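Local atomic coordinates of cell envelope-related transcriptional attenuator domain-containing protein (Streptococcus agalactiae, PDB entry 3OKZ), a protein that probably attaches glycopolymers from a lipid carrier to the cell wall, as a LytR/CpsA/Psr-type enzyme. Residues G119-D122 and L123-V127; I140-A143 and A144-E148; G178-G181 and R182-R185. One frame throughout, in Å; residues are numbered along the deposited sequence.

How the contacts relate
Three local contacts illustrate how chemistry varies with position in a fold. All lie in the LytR/CpsA/Psr family region of a longer protein. Contact 1 closes the last turns of helix 117-126 and is partly buried, apolar towards helices 162-168 and 178-200. Contact 3 opens helix 178-200, against which helix 117-126 packs further along, and is buried yet rich in charge. Contact 2, at the surface, is an irregular turn between strands 140-141 and 152-153. Contacts 2 and 3 come within about 5 Å at their nearest atoms without touching, and Arg170 lies against side chains of both. Regular helical bonding characterises contacts 1 and 3, whereas contact 2 has only weak backbone bonds across it.

Contact 1 (G119-D122 and L123-V127); sequences GLVD and LVNAV
Val121 and Asn125 are set side by side by their first torsions: CG1 of Val121 lies opposite the backbone nitrogen (chi1 158°), while CG of Asn125 turns back beside its own nitrogen (chi1 -75°). The two side chains point the same way, and CG1 of Val121 runs alongside ND2 of Asn125 at 4.0 Å. The other branch of the amide, OD1, accepts a hydrogen bond from the backbone N of Gly162, at the start of helix 162-168. One residue back, CD1 of Leu120 meets CG2 of Val124 at 4.3 Å, a loose apolar touch one helical turn apart.

The backbone beneath is regular. Leu123 N donates to Gly119 O at 2.7 Å, and Val124 N to Leu120 O at 2.9 Å. Asn125 N follows with Val121 O at 3.2 Å, and Ala126 N with Asp122 O at 2.7 Å. Val127 then leaves helical geometry.

Leu123 and Val124 lie on Val193 of helix 178-200, and Leu123 also on Ile209 of helix 203-212, whereas Val121 lies on Leu166 of helix 162-168. The chemistry implies a short helix joined to its neighbours mainly by branched aliphatic groups, to which Asn125, alongside Val121, adds a directional hydrogen bond with Gly162 N.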
ATOM      1  N   GLY A 119       6.690   6.873 -11.388  1.00 18.69           N
ATOM      2  CA  GLY A 119       5.392   7.457 -11.122  1.00 20.19           C
ATOM      3  C   GLY A 119       5.374   8.224  -9.823  1.00 15.66           C
ATOM      4  O   GLY A 119       4.867   9.338  -9.774  1.00 17.91           O
ATOM      5  N   LEU A 120       5.916   7.632  -8.762  1.00  6.17           N
ATOM      6  CA  LEU A 120       5.945   8.321  -7.484  1.00 14.84           C
ATOM      7  C   LEU A 120       6.768   9.578  -7.663  1.00 20.60           C
ATOM      8  O   LEU A 120       6.301  10.676  -7.379  1.00 24.23           O
ATOM      9  CB  LEU A 120       6.586   7.463  -6.389  1.00 17.48           C
ATOM     10  CG  LEU A 120       6.716   8.247  -5.068  1.00 18.91           C
ATOM     11  CD1 LEU A 120       5.298   8.594  -4.577  1.00 15.42           C
ATOM     12  CD2 LEU A 120       7.494   7.449  -4.008  1.00  0.01           C
ATOM     13  N   VAL A 121       7.995   9.403  -8.149  1.00 16.29           N
ATOM     14  CA  VAL A 121       8.900  10.522  -8.377  1.00  0.01           C
ATOM     15  C   VAL A 121       8.232  11.628  -9.180  1.00 10.07           C
ATOM     16  O   VAL A 121       8.238  12.787  -8.771  1.00 12.71           O
ATOM     17  CB  VAL A 121      10.206  10.047  -9.082  1.00 11.12           C
ATOM     18  CG1 VAL A 121      10.887  11.207  -9.807  1.00  2.34           C
ATOM     19  CG2 VAL A 121      11.169   9.478  -8.035  1.00  0.01           C
ATOM     20  N   ASP A 122       7.659  11.274 -10.321  1.00  8.35           N
ATOM     21  CA  ASP A 122       6.968  12.260 -11.155  1.00 19.21           C
ATOM     22  C   ASP A 122       5.804  12.903 -10.403  1.00 23.18           C
ATOM     23  O   ASP A 122       5.631  14.118 -10.420  1.00 24.48           O
ATOM     24  CB  ASP A 122       6.436  11.598 -12.428  1.00 15.40           C
ATOM     25  CG  ASP A 122       7.534  11.263 -13.409  1.00 26.49           C
ATOM     26  OD1 ASP A 122       7.279  10.470 -14.342  1.00 15.22           O
ATOM     27  OD2 ASP A 122       8.652  11.806 -13.249  1.00 24.86           O
ATOM     28  N   LEU A 123       5.014  12.070  -9.737  1.00 22.38           N
ATOM     29  CA  LEU A 123       3.852  12.538  -8.993  1.00 26.44           C
ATOM     30  C   LEU A 123       4.216  13.624  -7.987  1.00 23.53           C
ATOM     31  O   LEU A 123       3.583  14.678  -7.939  1.00 29.93           O
ATOM     32  CB  LEU A 123       3.183  11.359  -8.289  1.00 26.63           C
ATOM     33  CG  LEU A 123       1.808  11.620  -7.680  1.00 10.86           C
ATOM     34  CD1 LEU A 123       0.908  12.376  -8.671  1.00  0.01           C
ATOM     35  CD2 LEU A 123       1.210  10.269  -7.260  1.00  0.09           C
ATOM     36  N   VAL A 124       5.235  13.372  -7.181  1.00 16.96           N
ATOM     37  CA  VAL A 124       5.662  14.368  -6.219  1.00 15.72           C
ATOM     38  C   VAL A 124       6.044  15.650  -6.962  1.00 18.09           C
ATOM     39  O   VAL A 124       5.553  16.729  -6.640  1.00 26.81           O
ATOM     40  CB  VAL A 124       6.870  13.864  -5.398  1.00  7.15           C
ATOM     41  CG1 VAL A 124       7.481  15.008  -4.605  1.00  2.16           C
ATOM     42  CG2 VAL A 124       6.425  12.740  -4.468  1.00  1.56           C
ATOM     43  N   ASN A 125       6.899  15.528  -7.970  1.00 17.99           N
ATOM     44  CA  ASN A 125       7.333  16.698  -8.724  1.00 16.33           C
ATOM     45  C   ASN A 125       6.176  17.433  -9.394  1.00 20.19           C
ATOM     46  O   ASN A 125       6.187  18.657  -9.494  1.00 22.70           O
ATOM     47  CB  ASN A 125       8.384  16.313  -9.774  1.00  7.85           C
ATOM     48  CG  ASN A 125       9.778  16.039  -9.161  1.00 12.20           C
ATOM     49  OD1 ASN A 125      10.158  16.626  -8.138  1.00  1.34           O
ATOM     50  ND2 ASN A 125      10.550  15.172  -9.808  1.00  0.91           N
ATOM     51  N   ALA A 126       5.163  16.695  -9.830  1.00 12.67           N
ATOM     52  CA  ALA A 126       4.022  17.312 -10.493  1.00  5.51           C
ATOM     53  C   ALA A 126       3.265  18.295  -9.606  1.00 13.35           C
ATOM     54  O   ALA A 126       2.668  19.238 -10.112  1.00  8.55           O
ATOM     55  CB  ALA A 126       3.082  16.257 -10.994  1.00  2.70           C
ATOM     56  N   VAL A 127       3.267  18.076  -8.295  1.00 17.90           N
ATOM     57  CA  VAL A 127       2.568  18.992  -7.400  1.00 16.54           C
ATOM     58  C   VAL A 127       3.573  19.973  -6.813  1.00  3.19           C
ATOM     59  O   VAL A 127       3.386  20.504  -5.712  1.00  8.28           O
ATOM     60  CB  VAL A 127       1.831  18.246  -6.244  1.00  1.01           C
ATOM     61  CG1 VAL A 127       0.942  17.173  -6.812  1.00  9.81           C
ATOM     62  CG2 VAL A 127       2.832  17.647  -5.258  1.00  0.01           C
TER

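Contact 2 (I140-A143 and A144-E148); sequences ISIA and ANEPE
Ile142 and Glu146 carry the closer side of this turn, their side chains crossing at a slant. CG1 of Ile142 sits between its backbone N and carbonyl carbon (chi1 70°), which sends that branch towards the carboxylate of Glu146. The glutamate reaches back with an extended chain, its OE2 coming to 3.4 Å from CG1 of Ile142, and its CB lies 3.3 Å from Ile142 O. This is a contact of an aliphatic branch with a carboxylate oxygen rather than a polar bond. Ile142 is buried and also touches Tyr149 and Arg170, and OE1 of Glu146 makes a long, weak ion pair with NH1 of Arg170.

Backbone bonding here is modest. Glu146 N gives a weak hydrogen bond to Ile142 O at 2.8 Å and another weak one to Ala143 O at 3.3 Å, both well bent (127°). The next position cannot extend the series, because Pro147 N has no hydrogen: it merely approaches Ala143 O, and the ring carbon CD of Pro147 lies 3.3 Å from that same oxygen.

The turn is looser at Ala144, Asn145 and Pro147, all exposed. Within the turn the methyl of Ala144 meets little beyond the adjoining peptide, and Asn145 leaves the turn to touch Tyr173. Joining strands 140-141 and 152-153, the turn thus has one buried aliphatic residue for its interior and a solvent side formed by these three. Bent bonds and a proline imply that its shape depends on chain geometry and on packing of Ile142 as much as on hydrogen bonding.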
ATOM      1  N   ILE A 140      18.997  11.183   5.336  1.00 27.75           N
ATOM      2  CA  ILE A 140      18.207  10.010   5.011  1.00 21.41           C
ATOM      3  C   ILE A 140      18.699   9.606   3.636  1.00 30.81           C
ATOM      4  O   ILE A 140      18.689  10.414   2.714  1.00 47.10           O
ATOM      5  CB  ILE A 140      16.704  10.341   4.950  1.00 11.42           C
ATOM      6  CG1 ILE A 140      16.188  10.676   6.347  1.00  4.25           C
ATOM      7  CG2 ILE A 140      15.937   9.174   4.377  1.00 13.19           C
ATOM      8  CD1 ILE A 140      14.691  10.876   6.418  1.00  0.01           C
ATOM      9  N   SER A 141      19.154   8.370   3.496  1.00 14.34           N
ATOM     10  CA  SER A 141      19.659   7.925   2.205  1.00 20.92           C
ATOM     11  C   SER A 141      19.745   6.410   2.073  1.00 20.22           C
ATOM     12  O   SER A 141      19.701   5.673   3.061  1.00 17.73           O
ATOM     13  CB  SER A 141      21.042   8.528   1.948  1.00 20.64           C
ATOM     14  OG  SER A 141      22.062   7.555   2.090  1.00 13.11           O
ATOM     15  N   ILE A 142      19.878   5.957   0.833  1.00 23.58           N
ATOM     16  CA  ILE A 142      19.968   4.534   0.545  1.00 34.38           C
ATOM     17  C   ILE A 142      21.075   4.272  -0.482  1.00 37.79           C
ATOM     18  O   ILE A 142      21.077   3.248  -1.172  1.00 37.32           O
ATOM     19  CB  ILE A 142      18.625   4.018   0.006  1.00  9.89           C
ATOM     20  CG1 ILE A 142      18.375   4.579  -1.399  1.00  1.39           C
ATOM     21  CG2 ILE A 142      17.497   4.443   0.964  1.00 11.99           C
ATOM     22  CD1 ILE A 142      16.972   4.346  -1.916  1.00  1.94           C
ATOM     23  N   ALA A 143      22.012   5.210  -0.576  1.00 32.88           N
ATOM     24  CA  ALA A 143      23.122   5.087  -1.508  1.00 38.57           C
ATOM     25  C   ALA A 143      23.961   3.877  -1.128  1.00 48.48           C
ATOM     26  O   ALA A 143      24.500   3.180  -1.986  1.00 56.56           O
ATOM     27  CB  ALA A 143      23.970   6.346  -1.475  1.00 37.93           C
ATOM     28  N   ALA A 144      24.056   3.631   0.171  1.00 49.41           N
ATOM     29  CA  ALA A 144      24.819   2.510   0.691  1.00 51.43           C
ATOM     30  C   ALA A 144      24.457   1.198   0.002  1.00 57.75           C
ATOM     31  O   ALA A 144      25.316   0.543  -0.591  1.00 68.05           O
ATOM     32  CB  ALA A 144      24.584   2.384   2.188  1.00 52.83           C
ATOM     33  N   ASN A 145      23.182   0.826   0.077  1.00 49.73           N
ATOM     34  CA  ASN A 145      22.707  -0.427  -0.505  1.00 50.48           C
ATOM     35  C   ASN A 145      22.234  -0.302  -1.948  1.00 49.88           C
ATOM     36  O   ASN A 145      21.965  -1.306  -2.612  1.00 58.87           O
ATOM     37  CB  ASN A 145      21.571  -0.981   0.355  1.00 64.45           C
ATOM     38  CG  ASN A 145      21.769  -0.692   1.834  1.00 73.22           C
ATOM     39  OD1 ASN A 145      21.756   0.470   2.263  1.00 73.99           O
ATOM     40  ND2 ASN A 145      21.957  -1.746   2.621  1.00 73.92           N
ATOM     41  N   GLU A 146      22.130   0.933  -2.425  1.00 44.06           N
ATOM     42  CA  GLU A 146      21.679   1.201  -3.785  1.00 48.55           C
ATOM     43  C   GLU A 146      22.396   2.443  -4.285  1.00 54.26           C
ATOM     44  O   GLU A 146      21.775   3.486  -4.457  1.00 52.59           O
ATOM     45  CB  GLU A 146      20.168   1.460  -3.809  1.00 54.92           C
ATOM     46  CG  GLU A 146      19.287   0.275  -3.419  1.00 64.72           C
ATOM     47  CD  GLU A 146      17.823   0.672  -3.233  1.00 78.09           C
ATOM     48  OE1 GLU A 146      16.981  -0.213  -2.965  1.00 78.75           O
ATOM     49  OE2 GLU A 146      17.512   1.877  -3.349  1.00 84.47           O
ATOM     50  N   PRO A 147      23.711   2.343  -4.532  1.00 61.97           N
ATOM     51  CA  PRO A 147      24.517   3.472  -5.013  1.00 56.29           C
ATOM     52  C   PRO A 147      23.893   4.279  -6.148  1.00 54.64           C
ATOM     53  O   PRO A 147      24.342   5.384  -6.442  1.00 58.36           O
ATOM     54  CB  PRO A 147      25.835   2.810  -5.420  1.00 55.52           C
ATOM     55  CG  PRO A 147      25.436   1.380  -5.713  1.00 58.84           C
ATOM     56  CD  PRO A 147      24.486   1.093  -4.590  1.00 63.05           C
ATOM     57  N   GLU A 148      22.861   3.722  -6.779  1.00 57.51           N
ATOM     58  CA  GLU A 148      22.164   4.395  -7.878  1.00 61.70           C
ATOM     59  C   GLU A 148      21.395   5.593  -7.328  1.00 62.55           C
ATOM     60  O   GLU A 148      21.440   6.693  -7.877  1.00 61.21           O
ATOM     61  CB  GLU A 148      21.171   3.444  -8.555  1.00 61.32           C
ATOM     62  CG  GLU A 148      21.586   1.985  -8.555  1.00 70.51           C
ATOM     63  CD  GLU A 148      21.478   1.351  -7.179  1.00 77.34           C
ATOM     64  OE1 GLU A 148      20.347   1.238  -6.663  1.00 78.98           O
ATOM     65  OE2 GLU A 148      22.521   0.968  -6.614  1.00 80.49           O
TER

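Contact 3 (G178-G181 and R182-R185)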
ATOM      1  N   GLY A 178      12.807   0.117  11.624  1.00 21.67           N
ATOM      2  CA  GLY A 178      12.817  -0.673  10.409  1.00 22.20           C
ATOM      3  C   GLY A 178      11.634  -0.442   9.497  1.00 24.22           C
ATOM      4  O   GLY A 178      11.216   0.695   9.304  1.00 32.74           O
ATOM      5  N   ASP A 179      11.073  -1.525   8.965  1.00 23.17           N
ATOM      6  CA  ASP A 179       9.959  -1.436   8.028  1.00 27.99           C
ATOM      7  C   ASP A 179       8.725  -0.709   8.527  1.00 20.16           C
ATOM      8  O   ASP A 179       7.851  -0.368   7.740  1.00 28.77           O
ATOM      9  CB  ASP A 179       9.568  -2.830   7.536  1.00 33.29           C
ATOM     10  CG  ASP A 179       8.952  -2.805   6.141  1.00 44.21           C
ATOM     11  OD1 ASP A 179       9.598  -2.260   5.217  1.00 45.26           O
ATOM     12  OD2 ASP A 179       7.830  -3.331   5.965  1.00 47.79           O
ATOM     13  N   TYR A 180       8.636  -0.462   9.825  1.00 17.22           N
ATOM     14  CA  TYR A 180       7.479   0.255  10.356  1.00 16.58           C
ATOM     15  C   TYR A 180       7.734   1.744  10.299  1.00 13.31           C
ATOM     16  O   TYR A 180       6.812   2.537  10.082  1.00 10.77           O
ATOM     17  CB  TYR A 180       7.170  -0.217  11.781  1.00 22.53           C
ATOM     18  CG  TYR A 180       6.730  -1.664  11.773  1.00 39.51           C
ATOM     19  CD1 TYR A 180       5.686  -2.079  10.941  1.00 34.64           C
ATOM     20  CD2 TYR A 180       7.382  -2.628  12.538  1.00 52.41           C
ATOM     21  CE1 TYR A 180       5.309  -3.404  10.865  1.00 44.48           C
ATOM     22  CE2 TYR A 180       7.008  -3.969  12.468  1.00 61.08           C
ATOM     23  CZ  TYR A 180       5.969  -4.346  11.629  1.00 62.98           C
ATOM     24  OH  TYR A 180       5.569  -5.661  11.560  1.00 71.98           O
ATOM     25  N   GLY A 181       8.999   2.116  10.480  1.00 13.46           N
ATOM     26  CA  GLY A 181       9.380   3.512  10.394  1.00  5.33           C
ATOM     27  C   GLY A 181       9.210   3.823   8.922  1.00 10.77           C
ATOM     28  O   GLY A 181       8.488   4.747   8.531  1.00 14.35           O
ATOM     29  N   ARG A 182       9.855   2.999   8.103  1.00 13.50           N
ATOM     30  CA  ARG A 182       9.805   3.127   6.654  1.00 19.22           C
ATOM     31  C   ARG A 182       8.382   3.307   6.133  1.00 25.82           C
ATOM     32  O   ARG A 182       8.157   4.036   5.164  1.00 22.91           O
ATOM     33  CB  ARG A 182      10.419   1.892   6.003  1.00 11.69           C
ATOM     34  CG  ARG A 182      10.265   1.859   4.503  1.00  8.36           C
ATOM     35  CD  ARG A 182      10.941   0.639   3.885  1.00 26.73           C
ATOM     36  NE  ARG A 182      10.864   0.703   2.429  1.00 33.42           N
ATOM     37  CZ  ARG A 182      11.096  -0.318   1.615  1.00 45.47           C
ATOM     38  NH1 ARG A 182      11.430  -1.506   2.112  1.00 57.01           N
ATOM     39  NH2 ARG A 182      10.980  -0.150   0.302  1.00 37.39           N
ATOM     40  N   GLN A 183       7.421   2.636   6.764  1.00 23.89           N
ATOM     41  CA  GLN A 183       6.034   2.753   6.330  1.00 11.65           C
ATOM     42  C   GLN A 183       5.346   4.041   6.752  1.00  9.82           C
ATOM     43  O   GLN A 183       4.542   4.586   5.992  1.00 20.41           O
ATOM     44  CB  GLN A 183       5.225   1.543   6.790  1.00  0.01           C
ATOM     45  CG  GLN A 183       5.458   0.344   5.882  1.00  0.01           C
ATOM     46  CD  GLN A 183       4.785  -0.886   6.378  1.00  5.65           C
ATOM     47  OE1 GLN A 183       5.157  -1.411   7.409  1.00 16.62           O
ATOM     48  NE2 GLN A 183       3.777  -1.358   5.656  1.00 10.62           N
ATOM     49  N   LYS A 184       5.660   4.543   7.946  1.00  4.86           N
ATOM     50  CA  LYS A 184       5.042   5.789   8.399  1.00  2.30           C
ATOM     51  C   LYS A 184       5.433   6.801   7.330  1.00  6.71           C
ATOM     52  O   LYS A 184       4.601   7.514   6.790  1.00  8.81           O
ATOM     53  CB  LYS A 184       5.607   6.197   9.767  1.00  9.29           C
ATOM     54  CG  LYS A 184       4.669   7.019  10.640  1.00 16.27           C
ATOM     55  CD  LYS A 184       3.492   6.190  11.136  1.00 41.61           C
ATOM     56  CE  LYS A 184       2.473   7.046  11.902  1.00 54.81           C
ATOM     57  NZ  LYS A 184       1.217   6.308  12.283  1.00 58.31           N
ATOM     58  N   ARG A 185       6.714   6.825   6.995  1.00  3.68           N
ATOM     59  CA  ARG A 185       7.193   7.746   5.983  1.00  0.01           C
ATOM     60  C   ARG A 185       6.499   7.513   4.643  1.00  9.79           C
ATOM     61  O   ARG A 185       6.187   8.461   3.929  1.00 22.77           O
ATOM     62  CB  ARG A 185       8.721   7.627   5.837  1.00  6.78           C
ATOM     63  CG  ARG A 185       9.508   8.512   6.792  1.00 19.25           C
ATOM     64  CD  ARG A 185      10.996   8.205   6.753  1.00 18.56           C
ATOM     65  NE  ARG A 185      11.312   7.045   7.582  1.00 17.28           N
ATOM     66  CZ  ARG A 185      12.046   6.011   7.185  1.00 17.63           C
ATOM     67  NH1 ARG A 185      12.554   5.986   5.961  1.00 13.40           N
ATOM     68  NH2 ARG A 185      12.244   4.989   8.003  1.00 15.80           N
TER
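From Gly178, whose positive phi (42°) favours glycine, the chain enters helix 178-200: Arg182 N donates to Gly178 O at 2.9 Å, Lys184 N to Tyr180 O at 3.1 Å and Arg185 N to Gly181 O at 3.1 Å, with a weak bond from Gln183 N to Asp179 O in the same series. Asp179 and Arg182 cross obliquely, their carboxylate and guanidinium planes 78° apart. OD1 of Asp179 stands 3.7 Å from NH1 of Arg182, a long salt bridge, and lies 3.5 Å from CD of the extended arginine chain; it also forms a long, weak ion pair with Arg172.

Arg185 bends at chi3 (-82°) and folds back along the helix. Arg182 CA lies over one face of its guanidinium, off-centre, and NH2 comes to 3.4 Å from the carbonyl carbon of Gly181, which has no side chain to intervene. Its charge is met by Asp175, with the carbonyl oxygens of Met171 and Tyr168 fixing NH1. Tyr180 hydrogen-bonds through OH to Gln260.

Arg182, Arg185 and Asp179, buried near the helix start with Asp43 and Arg64 close by, are consistent with the charged pocket in which LytR/CpsA/Psr domains hold a polyprenyl pyrophosphate head.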